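Local structure of tyrosine-protein phosphatase YwqE (Bacillus subtilis, 3QY7) at residues Pro41-Gly46 / Gln79-Tyr84; Ala54-Ala59 / Val75-Glu80; Thr102-Ile107 / Gly129-Ile134; Ile4-Leu9 / Ile23-Ala28. The protein dephosphorylates phosphotyrosine-containing proteins, among them YwqD, YwqF and Ssb, as a metal-dependent protein tyrosine phosphatase with a manganese cofactor. One frame throughout, in Å; residues are numbered along the deposited sequence.

Interaction 1: residues Pro41-Gly46 / Gln79-Tyr84; sequences PHHNNG and QEIRIY. With FE (Fe (III) ion), chain C; FE (Fe (III) ion), chain B.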
# COMPACT_ATOMS: atom_id res chain seq x y z
N PRO A 41 2.58 -2.61 9.01
CA PRO A 41 2.40 -3.97 9.55
C PRO A 41 0.92 -4.32 9.58
O PRO A 41 0.07 -3.43 9.73
CB PRO A 41 2.93 -3.86 10.98
CG PRO A 41 2.81 -2.41 11.34
CD PRO A 41 3.07 -1.67 10.05
N HIS A 42 0.60 -5.61 9.43
CA HIS A 42 -0.78 -6.02 9.55
C HIS A 42 -1.26 -5.65 10.95
O HIS A 42 -0.54 -5.75 11.85
CB HIS A 42 -0.98 -7.55 9.28
CG HIS A 42 -0.67 -7.96 7.87
ND1 HIS A 42 -1.60 -7.93 6.86
CD2 HIS A 42 0.46 -8.43 7.33
CE1 HIS A 42 -1.03 -8.32 5.74
NE2 HIS A 42 0.23 -8.62 5.99
N HIS A 43 -2.49 -5.21 11.09
CA HIS A 43 -2.97 -4.80 12.42
C HIS A 43 -3.16 -6.00 13.35
O HIS A 43 -3.03 -5.87 14.57
CB HIS A 43 -4.22 -3.92 12.33
CG HIS A 43 -5.47 -4.69 12.03
ND1 HIS A 43 -6.52 -4.76 12.91
CD2 HIS A 43 -5.83 -5.41 10.95
CE1 HIS A 43 -7.48 -5.49 12.39
NE2 HIS A 43 -7.09 -5.90 11.19
N ASN A 44 -3.37 -7.16 12.76
CA ASN A 44 -3.41 -8.45 13.43
C ASN A 44 -2.38 -9.37 12.85
O ASN A 44 -2.20 -9.42 11.70
CB ASN A 44 -4.71 -9.16 13.09
CG ASN A 44 -5.85 -8.62 13.79
OD1 ASN A 44 -5.76 -8.28 14.93
ND2 ASN A 44 -6.95 -8.55 13.13
N ASN A 45 -1.72 -10.12 13.68
CA ASN A 45 -0.80 -11.12 13.24
C ASN A 45 -1.02 -12.36 14.11
O ASN A 45 -0.42 -12.56 15.14
CB ASN A 45 0.62 -10.59 13.30
CG ASN A 45 1.64 -11.58 13.74
OD1 ASN A 45 1.89 -12.50 13.06
ND2 ASN A 45 2.27 -11.31 14.80
N GLY A 46 -1.90 -13.18 13.58
CA GLY A 46 -2.27 -14.38 14.26
C GLY A 46 -3.10 -14.06 15.44
O GLY A 46 -4.15 -13.45 15.35
N GLN A 79 -0.51 1.06 9.10
CA GLN A 79 -0.94 -0.34 9.24
C GLN A 79 -1.56 -0.79 7.93
O GLN A 79 -2.13 0.00 7.18
CB GLN A 79 -2.03 -0.47 10.33
CG GLN A 79 -1.51 -0.60 11.74
CD GLN A 79 -2.64 -0.68 12.75
OE1 GLN A 79 -3.73 -0.14 12.53
NE2 GLN A 79 -2.39 -1.36 13.86
N GLU A 80 -1.45 -2.09 7.67
CA GLU A 80 -2.28 -2.71 6.64
C GLU A 80 -3.44 -3.36 7.39
O GLU A 80 -3.24 -4.23 8.24
CB GLU A 80 -1.51 -3.76 5.83
CG GLU A 80 -2.41 -4.41 4.74
CD GLU A 80 -1.71 -5.45 3.89
OE1 GLU A 80 -0.53 -5.69 4.11
OE2 GLU A 80 -2.35 -5.99 2.98
N ILE A 81 -4.65 -2.89 7.11
CA ILE A 81 -5.84 -3.30 7.88
C ILE A 81 -6.74 -4.21 7.05
O ILE A 81 -7.43 -3.76 6.15
CB ILE A 81 -6.62 -2.06 8.36
CG1 ILE A 81 -5.68 -1.10 9.12
CG2 ILE A 81 -7.86 -2.48 9.20
CD1 ILE A 81 -6.27 0.28 9.38
N ARG A 82 -6.73 -5.50 7.37
CA ARG A 82 -7.69 -6.41 6.77
C ARG A 82 -9.08 -5.93 7.17
O ARG A 82 -9.37 -5.77 8.36
CB ARG A 82 -7.45 -7.83 7.28
CG ARG A 82 -8.51 -8.84 6.83
CD ARG A 82 -8.36 -9.18 5.34
NE ARG A 82 -7.07 -9.80 5.04
CZ ARG A 82 -6.79 -11.09 5.22
NH1 ARG A 82 -7.73 -11.92 5.70
NH2 ARG A 82 -5.58 -11.55 4.92
N ILE A 83 -9.93 -5.73 6.16
CA ILE A 83 -11.26 -5.16 6.37
C ILE A 83 -12.04 -5.95 7.42
O ILE A 83 -11.93 -7.16 7.50
CB ILE A 83 -12.04 -5.07 5.03
CG1 ILE A 83 -13.28 -4.16 5.15
CG2 ILE A 83 -12.35 -6.47 4.46
CD1 ILE A 83 -13.90 -3.79 3.80
N TYR A 84 -12.76 -5.22 8.26
CA TYR A 84 -13.72 -5.82 9.20
C TYR A 84 -14.78 -4.78 9.49
O TYR A 84 -14.63 -3.61 9.14
CB TYR A 84 -13.05 -6.38 10.47
CG TYR A 84 -12.37 -5.37 11.37
CD1 TYR A 84 -11.09 -4.90 11.08
CD2 TYR A 84 -12.99 -4.91 12.52
CE1 TYR A 84 -10.45 -4.00 11.91
CE2 TYR A 84 -12.37 -3.99 13.36
CZ TYR A 84 -11.09 -3.53 13.04
OH TYR A 84 -10.46 -2.63 13.87
FE FE C . 1.05 -6.02 2.68
FE FE B . -1.90 -7.67 1.80
O HOH W 1 -9.35 -8.34 10.51
O HOH W 2 -1.35 -9.58 0.80
O HOH W 3 -0.11 -6.73 1.39

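Interaction 2: residues Ala54-Ala59 / Val75-Glu80; sequences AVREAA and VLPGQE. With FE (Fe (III) ion), chain C; FE (Fe (III) ion), chain B.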
# COMPACT_ATOMS: atom_id res chain seq x y z
N ALA A 54 2.53 0.31 19.72
CA ALA A 54 3.62 -0.60 19.42
C ALA A 54 4.20 -0.34 18.03
O ALA A 54 5.41 -0.47 17.83
CB ALA A 54 3.14 -2.05 19.53
N VAL A 55 3.33 -0.00 17.08
CA VAL A 55 3.79 0.34 15.72
C VAL A 55 4.65 1.62 15.75
O VAL A 55 5.70 1.66 15.13
CB VAL A 55 2.63 0.48 14.73
CG1 VAL A 55 3.15 0.94 13.35
CG2 VAL A 55 1.89 -0.84 14.59
N ARG A 56 4.19 2.63 16.47
CA ARG A 56 4.94 3.89 16.58
C ARG A 56 6.27 3.65 17.23
O ARG A 56 7.31 4.15 16.75
CB ARG A 56 4.15 4.92 17.38
CG ARG A 56 2.87 5.33 16.74
CD ARG A 56 2.26 6.44 17.56
NE ARG A 56 0.90 6.75 17.15
CZ ARG A 56 0.56 7.47 16.07
NH1 ARG A 56 -0.72 7.71 15.83
NH2 ARG A 56 1.50 7.94 15.24
N GLU A 57 6.26 2.89 18.32
CA GLU A 57 7.49 2.48 19.01
C GLU A 57 8.47 1.77 18.08
O GLU A 57 9.65 2.12 18.01
CB GLU A 57 7.18 1.58 20.22
CG GLU A 57 8.44 1.23 21.03
CD GLU A 57 8.31 0.04 21.97
OE1 GLU A 57 7.19 -0.52 22.13
OE2 GLU A 57 9.34 -0.34 22.59
N ALA A 58 7.96 0.78 17.34
CA ALA A 58 8.80 -0.01 16.43
C ALA A 58 9.40 0.86 15.33
O ALA A 58 10.58 0.70 14.97
CB ALA A 58 8.01 -1.16 15.83
N ALA A 59 8.61 1.79 14.82
CA ALA A 59 9.11 2.70 13.78
C ALA A 59 10.20 3.60 14.35
O ALA A 59 11.24 3.80 13.72
CB ALA A 59 7.98 3.51 13.17
N VAL A 75 11.35 5.96 8.42
CA VAL A 75 10.17 5.11 8.55
C VAL A 75 9.10 5.85 9.35
O VAL A 75 9.35 6.35 10.46
CB VAL A 75 10.53 3.76 9.24
CG1 VAL A 75 9.31 2.86 9.28
CG2 VAL A 75 11.66 3.08 8.47
N LEU A 76 7.90 5.93 8.76
CA LEU A 76 6.73 6.54 9.38
C LEU A 76 5.68 5.47 9.73
O LEU A 76 5.68 4.37 9.15
CB LEU A 76 6.14 7.59 8.45
CG LEU A 76 7.08 8.80 8.28
CD1 LEU A 76 6.58 9.64 7.13
CD2 LEU A 76 7.15 9.61 9.56
N PRO A 77 4.78 5.77 10.67
CA PRO A 77 3.85 4.74 11.13
C PRO A 77 2.60 4.59 10.24
O PRO A 77 2.16 5.56 9.62
CB PRO A 77 3.46 5.23 12.53
CG PRO A 77 3.50 6.71 12.39
CD PRO A 77 4.68 7.00 11.48
N GLY A 78 2.06 3.36 10.21
CA GLY A 78 0.85 3.02 9.48
C GLY A 78 0.49 1.58 9.80
O GLY A 78 1.11 0.96 10.65
N GLN A 79 -0.51 1.06 9.10
CA GLN A 79 -0.94 -0.34 9.24
C GLN A 79 -1.56 -0.79 7.93
O GLN A 79 -2.13 0.00 7.18
CB GLN A 79 -2.03 -0.47 10.33
CG GLN A 79 -1.51 -0.60 11.74
CD GLN A 79 -2.64 -0.68 12.75
OE1 GLN A 79 -3.73 -0.14 12.53
NE2 GLN A 79 -2.39 -1.36 13.86
N GLU A 80 -1.45 -2.09 7.67
CA GLU A 80 -2.28 -2.71 6.64
C GLU A 80 -3.44 -3.36 7.39
O GLU A 80 -3.24 -4.23 8.24
CB GLU A 80 -1.51 -3.76 5.83
CG GLU A 80 -2.41 -4.41 4.74
CD GLU A 80 -1.71 -5.45 3.89
OE1 GLU A 80 -0.53 -5.69 4.11
OE2 GLU A 80 -2.35 -5.99 2.98
FE FE C . 1.05 -6.02 2.68
FE FE B . -1.90 -7.67 1.80
O HOH W 2 -1.35 -9.58 0.80
O HOH W 3 -0.11 -6.73 1.39

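Interaction 3: residues Thr102-Ile107 / Gly129-Ile134; sequences TKYILI and GYIPVI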
# COMPACT_ATOMS: atom_id res chain seq x y z
N THR A 102 -2.47 10.32 8.32
CA THR A 102 -3.20 11.13 7.35
C THR A 102 -4.62 10.62 7.16
O THR A 102 -5.05 9.69 7.83
CB THR A 102 -2.53 11.12 5.97
OG1 THR A 102 -2.68 9.80 5.39
CG2 THR A 102 -1.05 11.50 6.09
N LYS A 103 -5.34 11.22 6.22
CA LYS A 103 -6.70 10.79 5.90
C LYS A 103 -6.75 9.50 5.11
O LYS A 103 -7.83 8.98 4.88
CB LYS A 103 -7.43 11.88 5.12
CG LYS A 103 -7.02 12.00 3.67
CD LYS A 103 -7.81 13.09 2.98
CE LYS A 103 -7.34 14.45 3.41
NZ LYS A 103 -8.33 15.49 2.97
N TYR A 104 -5.59 9.00 4.68
CA TYR A 104 -5.53 7.79 3.86
C TYR A 104 -5.36 6.56 4.73
O TYR A 104 -4.49 6.52 5.59
CB TYR A 104 -4.38 7.90 2.85
CG TYR A 104 -4.58 9.03 1.88
CD1 TYR A 104 -5.29 8.83 0.70
CD2 TYR A 104 -4.14 10.32 2.19
CE1 TYR A 104 -5.50 9.88 -0.18
CE2 TYR A 104 -4.35 11.38 1.32
CZ TYR A 104 -5.04 11.16 0.14
OH TYR A 104 -5.26 12.20 -0.73
N ILE A 105 -6.21 5.56 4.53
CA ILE A 105 -6.18 4.37 5.35
C ILE A 105 -6.06 3.16 4.44
O ILE A 105 -6.77 3.10 3.42
CB ILE A 105 -7.43 4.28 6.30
CG1 ILE A 105 -7.41 3.00 7.14
CG2 ILE A 105 -8.74 4.51 5.56
CD1 ILE A 105 -8.54 2.93 8.18
N LEU A 106 -5.15 2.25 4.77
CA LEU A 106 -4.86 1.09 3.91
C LEU A 106 -5.70 -0.10 4.33
O LEU A 106 -5.49 -0.68 5.39
CB LEU A 106 -3.36 0.76 3.97
CG LEU A 106 -2.87 -0.34 3.00
CD1 LEU A 106 -3.06 0.07 1.55
CD2 LEU A 106 -1.42 -0.68 3.29
N ILE A 107 -6.68 -0.42 3.49
CA ILE A 107 -7.65 -1.47 3.75
C ILE A 107 -7.41 -2.61 2.76
O ILE A 107 -7.38 -2.37 1.55
CB ILE A 107 -9.09 -0.92 3.57
CG1 ILE A 107 -9.35 0.26 4.51
CG2 ILE A 107 -10.15 -2.03 3.77
CD1 ILE A 107 -9.27 -0.07 5.98
N GLY A 129 -14.19 12.03 6.24
CA GLY A 129 -13.07 12.75 5.66
C GLY A 129 -11.86 11.86 5.41
O GLY A 129 -10.79 12.35 5.09
N TYR A 130 -12.05 10.56 5.57
CA TYR A 130 -11.02 9.58 5.17
C TYR A 130 -11.10 9.20 3.68
O TYR A 130 -12.15 9.35 3.03
CB TYR A 130 -11.13 8.32 6.02
CG TYR A 130 -10.64 8.48 7.45
CD1 TYR A 130 -9.28 8.35 7.76
CD2 TYR A 130 -11.53 8.74 8.50
CE1 TYR A 130 -8.81 8.49 9.05
CE2 TYR A 130 -11.07 8.89 9.81
CZ TYR A 130 -9.71 8.77 10.08
OH TYR A 130 -9.23 8.90 11.37
N ILE A 131 -9.99 8.71 3.15
CA ILE A 131 -9.95 8.14 1.82
C ILE A 131 -9.44 6.71 1.99
O ILE A 131 -8.29 6.51 2.39
CB ILE A 131 -9.06 8.95 0.85
CG1 ILE A 131 -9.65 10.35 0.62
CG2 ILE A 131 -8.95 8.23 -0.49
CD1 ILE A 131 -8.82 11.25 -0.32
N PRO A 132 -10.31 5.71 1.74
CA PRO A 132 -9.83 4.33 1.83
C PRO A 132 -8.97 4.00 0.62
O PRO A 132 -9.33 4.35 -0.51
CB PRO A 132 -11.13 3.49 1.80
CG PRO A 132 -12.14 4.37 1.14
CD PRO A 132 -11.75 5.80 1.45
N VAL A 133 -7.82 3.37 0.89
CA VAL A 133 -6.92 2.90 -0.16
C VAL A 133 -6.94 1.39 -0.14
O VAL A 133 -6.50 0.76 0.84
CB VAL A 133 -5.48 3.39 0.07
CG1 VAL A 133 -4.57 2.93 -1.10
CG2 VAL A 133 -5.48 4.93 0.15
N ILE A 134 -7.43 0.81 -1.24
CA ILE A 134 -7.51 -0.65 -1.37
C ILE A 134 -6.11 -1.18 -1.65
O ILE A 134 -5.47 -0.78 -2.63
CB ILE A 134 -8.44 -1.02 -2.54
CG1 ILE A 134 -9.86 -0.52 -2.24
CG2 ILE A 134 -8.47 -2.56 -2.76
CD1 ILE A 134 -10.78 -0.46 -3.46

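Interaction 4: residues Ile4-Leu9 / Ile23-Ala28; sequences IHCHIL and IEMARA. With FE (Fe (III) ion), chain C.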
# COMPACT_ATOMS: atom_id res chain seq x y z
N ILE A 4 4.44 3.55 0.28
CA ILE A 4 3.29 3.67 1.20
C ILE A 4 2.79 2.35 1.81
O ILE A 4 1.82 2.36 2.56
CB ILE A 4 2.09 4.44 0.58
CG1 ILE A 4 1.42 3.65 -0.56
CG2 ILE A 4 2.54 5.81 0.12
CD1 ILE A 4 -0.06 4.02 -0.74
N HIS A 5 3.42 1.23 1.43
CA HIS A 5 2.99 -0.10 1.89
C HIS A 5 4.24 -0.97 1.98
O HIS A 5 4.87 -1.25 0.96
CB HIS A 5 1.96 -0.66 0.90
CG HIS A 5 1.40 -2.01 1.25
ND1 HIS A 5 0.25 -2.49 0.66
CD2 HIS A 5 1.78 -2.96 2.13
CE1 HIS A 5 -0.03 -3.69 1.13
NE2 HIS A 5 0.88 -4.00 2.04
N CYS A 6 4.62 -1.38 3.19
CA CYS A 6 5.89 -2.07 3.38
C CYS A 6 5.92 -2.76 4.74
O CYS A 6 5.50 -2.19 5.75
CB CYS A 6 7.03 -1.06 3.29
SG CYS A 6 8.65 -1.83 3.11
N HIS A 7 6.42 -3.99 4.76
CA HIS A 7 6.45 -4.77 5.98
C HIS A 7 7.88 -4.86 6.48
O HIS A 7 8.46 -5.94 6.65
CB HIS A 7 5.78 -6.13 5.72
CG HIS A 7 4.36 -5.99 5.28
ND1 HIS A 7 3.30 -6.06 6.16
CD2 HIS A 7 3.83 -5.69 4.07
CE1 HIS A 7 2.18 -5.87 5.49
NE2 HIS A 7 2.46 -5.63 4.23
N ILE A 8 8.44 -3.67 6.73
CA ILE A 8 9.83 -3.52 7.17
C ILE A 8 10.00 -3.62 8.69
O ILE A 8 11.10 -3.93 9.16
CB ILE A 8 10.46 -2.21 6.61
CG1 ILE A 8 11.99 -2.24 6.74
CG2 ILE A 8 9.87 -0.98 7.31
CD1 ILE A 8 12.66 -1.12 5.94
N LEU A 9 8.94 -3.37 9.47
CA LEU A 9 9.05 -3.48 10.92
C LEU A 9 9.24 -4.94 11.33
O LEU A 9 8.55 -5.83 10.82
CB LEU A 9 7.84 -2.87 11.63
CG LEU A 9 7.68 -1.36 11.44
CD1 LEU A 9 6.44 -0.83 12.15
CD2 LEU A 9 8.94 -0.56 11.87
N ILE A 23 17.04 -3.83 8.40
CA ILE A 23 18.17 -3.05 7.91
C ILE A 23 18.54 -3.43 6.47
O ILE A 23 18.83 -2.56 5.64
CB ILE A 23 19.38 -3.23 8.85
CG1 ILE A 23 19.11 -2.56 10.20
CG2 ILE A 23 20.66 -2.66 8.21
CD1 ILE A 23 20.11 -3.00 11.23
N GLU A 24 18.50 -4.73 6.16
CA GLU A 24 18.76 -5.18 4.78
C GLU A 24 17.70 -4.66 3.82
O GLU A 24 18.01 -4.25 2.69
CB GLU A 24 18.87 -6.69 4.69
CG GLU A 24 20.04 -7.27 5.47
CD GLU A 24 21.36 -6.66 5.04
OE1 GLU A 24 21.79 -6.91 3.90
OE2 GLU A 24 21.96 -5.91 5.85
N MET A 25 16.45 -4.68 4.27
CA MET A 25 15.36 -4.14 3.46
C MET A 25 15.55 -2.65 3.26
O MET A 25 15.34 -2.14 2.15
CB MET A 25 14.00 -4.44 4.08
CG MET A 25 13.65 -5.93 4.07
SD MET A 25 12.17 -6.32 5.02
CE MET A 25 10.87 -5.58 4.03
N ALA A 26 15.94 -1.94 4.32
CA ALA A 26 16.17 -0.51 4.21
C ALA A 26 17.27 -0.17 3.17
O ALA A 26 17.10 0.75 2.37
CB ALA A 26 16.51 0.07 5.55
N ARG A 27 18.36 -0.93 3.19
CA ARG A 27 19.45 -0.70 2.24
C ARG A 27 18.94 -0.90 0.81
O ARG A 27 19.26 -0.11 -0.09
CB ARG A 27 20.66 -1.61 2.51
CG ARG A 27 21.39 -1.30 3.80
CD ARG A 27 22.76 -1.96 3.87
NE ARG A 27 23.41 -1.65 5.14
CZ ARG A 27 23.63 -2.53 6.12
NH1 ARG A 27 23.27 -3.81 5.97
NH2 ARG A 27 24.22 -2.15 7.24
N ALA A 28 18.11 -1.92 0.61
CA ALA A 28 17.54 -2.19 -0.71
C ALA A 28 16.62 -1.06 -1.15
O ALA A 28 16.65 -0.64 -2.31
CB ALA A 28 16.80 -3.49 -0.72
FE FE C . 1.05 -6.02 2.68
O HOH W 3 -0.11 -6.73 1.39

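Interaction 1: residues Pro41-Gly46 / Gln79-Tyr84
Glu80 is tied to the segment Pro41-Gly46 at both its amide and its carbonyl: its N gives a hydrogen bond to Pro41 O (2.9 Å), and its O receives one from His43 N (3.1 Å). The two bonds flank His42, so the backbones of His42 and Glu80 are bridged and their side chains run next to each other in the same direction. CG of Glu80 stands opposite the backbone N (chi1 180°), and the rest of the chain is extended, which carries the carboxylate straight to the metals. There OE2 binds one iron at 2.1 Å while OE1 binds the other, and a water spans the same two ions.

Further along, the His43 ring lies between Ile81 CG2, over one face, and the Asn44 amide carbon, near the rim of the opposite face. The Ile81 methyl is 4.1 Å from the ring centroid in a CH-pi contact. Tyr84 lies almost parallel to the imidazole (7° between planes), but the rings are slid so far apart that they barely overlap; His43 CE1 approaches Tyr84 CE1 to 3.4 Å. His43 CB also rests on the Gln79 amide, whose OE1 accepts a hydrogen bond from Leu97 N.

Second-shell bonds fix the periphery: Tyr84 OH pairs with Asp90, and Arg82 makes a salt bridge to Glu108, itself an iron ligand. With Glu80 bridging two irons and His42 serving the adjoining magnesium, this is the three-metal centre of a PHP-like phosphatase.

Interaction 2: residues Ala54-Ala59 / Val75-Glu80
The helical hydrogen bond from Ala59 N to Val55 O (2.9 Å) joins the two residues by which segment Ala54-Ala59 leans on Val75 and Gly78. Val55 CG1 makes a van der Waals approach to Gly78 O, at 3.4 Å, and Pro41 CD comes to the same oxygen at 3.3 Å. The Val55 methyl is placed there by its first torsion (chi1 176°), which sets CG1 opposite the backbone N and directs it at the Gly78 peptide. The same methyl grazes Pro77 CB at 4.4 Å. CG2, the other branch, comes only to 4.4 Å from Gln79 NE2, in an amide that is bonded to Leu97 N through OE1.

One residue along the helix, Arg56 reaches across to Pro77. Its chain is extended as far as NE, and NH2 then lies 3.7 Å from Pro77 CG, with the guanidinium and the proline ring meeting at a slant. This touch is apolar on the proline side; the charge is answered elsewhere, by a salt bridge from NH1 to Asp101.

A turn after Val55, Ala59 presents its methyl to strand 74-76, where CB is 4.2 Å from Val75 CG1. The small side chain lets the helix backbone come near, the CA atoms of Ala59 and Val75 being 5.9 Å apart. Leu62 and Leu66 of the same helix extend this apolar seam over Val75.

No hydrogen bond links the two segments; van der Waals contact, largely between apolar groups, carries it. Helix 52-68 thus packs on the strand that follows it and on the loop leading to the metal ligand Glu80, an outer helix covering a strand in a TIM-barrel-related fold.

Interaction 3: residues Thr102-Ile107 / Gly129-Ile134
Strands 104-107 and 131-134 run parallel, their directions 35° apart, with Lys103 O, Ile105 N, Ile105 O and Ile107 N hydrogen-bonded in turn to Ile131 N, Ile131 O, Val133 N and Val133 O at 2.8 to 3.1 Å.

On the face bearing Tyr104, Ile131, Leu106 and Val133, the tyrosine ring lies beside Ile131, with CE1 3.6 Å from Ile131 CD1. Val133 CG2 meets the ring at its edge, 3.9 Å from CD1, while Lys103 CG lies over the rim of one face. The phenol OH pairs with Gln235 and Ile237 near the C-terminus. With CG between the backbone N and the carbonyl carbon (chi1 75°) and the next bond extended, Lys103 CD lies 3.9 Å from Ile131 CD1. Its CB meets Gly129 O, where a Schellman motif closes helix 118-127. Beyond, Tyr130 brings the edge of its ring to Lys103 O (CD1 at 3.3 Å). Ile105 and Ile107 point to the other face, toward the helices.

Backbone bonds thus fix the register of this beta-alpha-beta crossover, and the aliphatic and aromatic groups on both faces make the joint largely hydrophobic.

Interaction 4: residues Ile4-Leu9 / Ile23-Ala28
Met25 and Ile8 account for most of the surface lost between the loop Ile4-Leu9 and helix 19-31. The two side chains lie antiparallel, each running toward the other's segment, and among their side-chain atoms Ile8 CG1 lies 4.0 Å from Met25 CB. Met25 has CG opposite its own carbonyl carbon and then bends at the sulfur (chi3 69°), which folds the terminal methyl back on the loop backbone. CE there reaches His7 O at 3.6 Å and Ile8 CA at 3.9 Å, and it also brushes Cys6 SG at 4.5 Å.

Ile8 reaches the helix by its longer branch. CG1 lies opposite the backbone N (chi1 -164°), so that CD1 extends to the helix surface next to Ala26. From this CD1 the distance is 3.7 Å to Ala26 N and 4.0 Å to Ala26 CB. Ile37 of strand 36-38 and Leu62 of helix 52-68 also touch Ile8, and Ser22 OG is hydrogen-bonded to Ile8 O.

The loop turns its other side to the metal. His7 points away from the helix, and its NE2 binds iron at 2.1 Å, as does NE2 of His5. Each imidazole is held from its far nitrogen as well: His5 ND1 is bonded to Gln161 OE1 and His7 ND1 to Asp13 OD2. The His7 ring also stacks on His42.

No hydrogen bond crosses between loop and helix; methyl, methylene and thioether groups meet a buried backbone, and this apolar contact reaches the backbone of His7, whose ring is placed by its bonds to the metal and to Asp13.

Overall arrangement
Interactions 1 and 2 share Gln79 and Glu80, and their centres are about 12 Å apart; Pro41 CG also packs on Val55 CG2 at 3.7 Å. Interaction 4 supplies His5 and His7 to the iron that Glu80 OE1 binds, so 4-9 and 79-84 converge on one ion although the centres of interactions 1 and 4 are about 17 Å apart. Interaction 3 continues the sheet through a probable hydrogen bond from Ile81 N to Leu106 O (2.9 Å). Its centre is about 21 Å from that of interaction 4, yet Leu106 CD2 touches His5 ND1 at 3.6 Å, bringing strand 104-108 up to the iron site, with the Leu106 side chain about 6 Å from an iron.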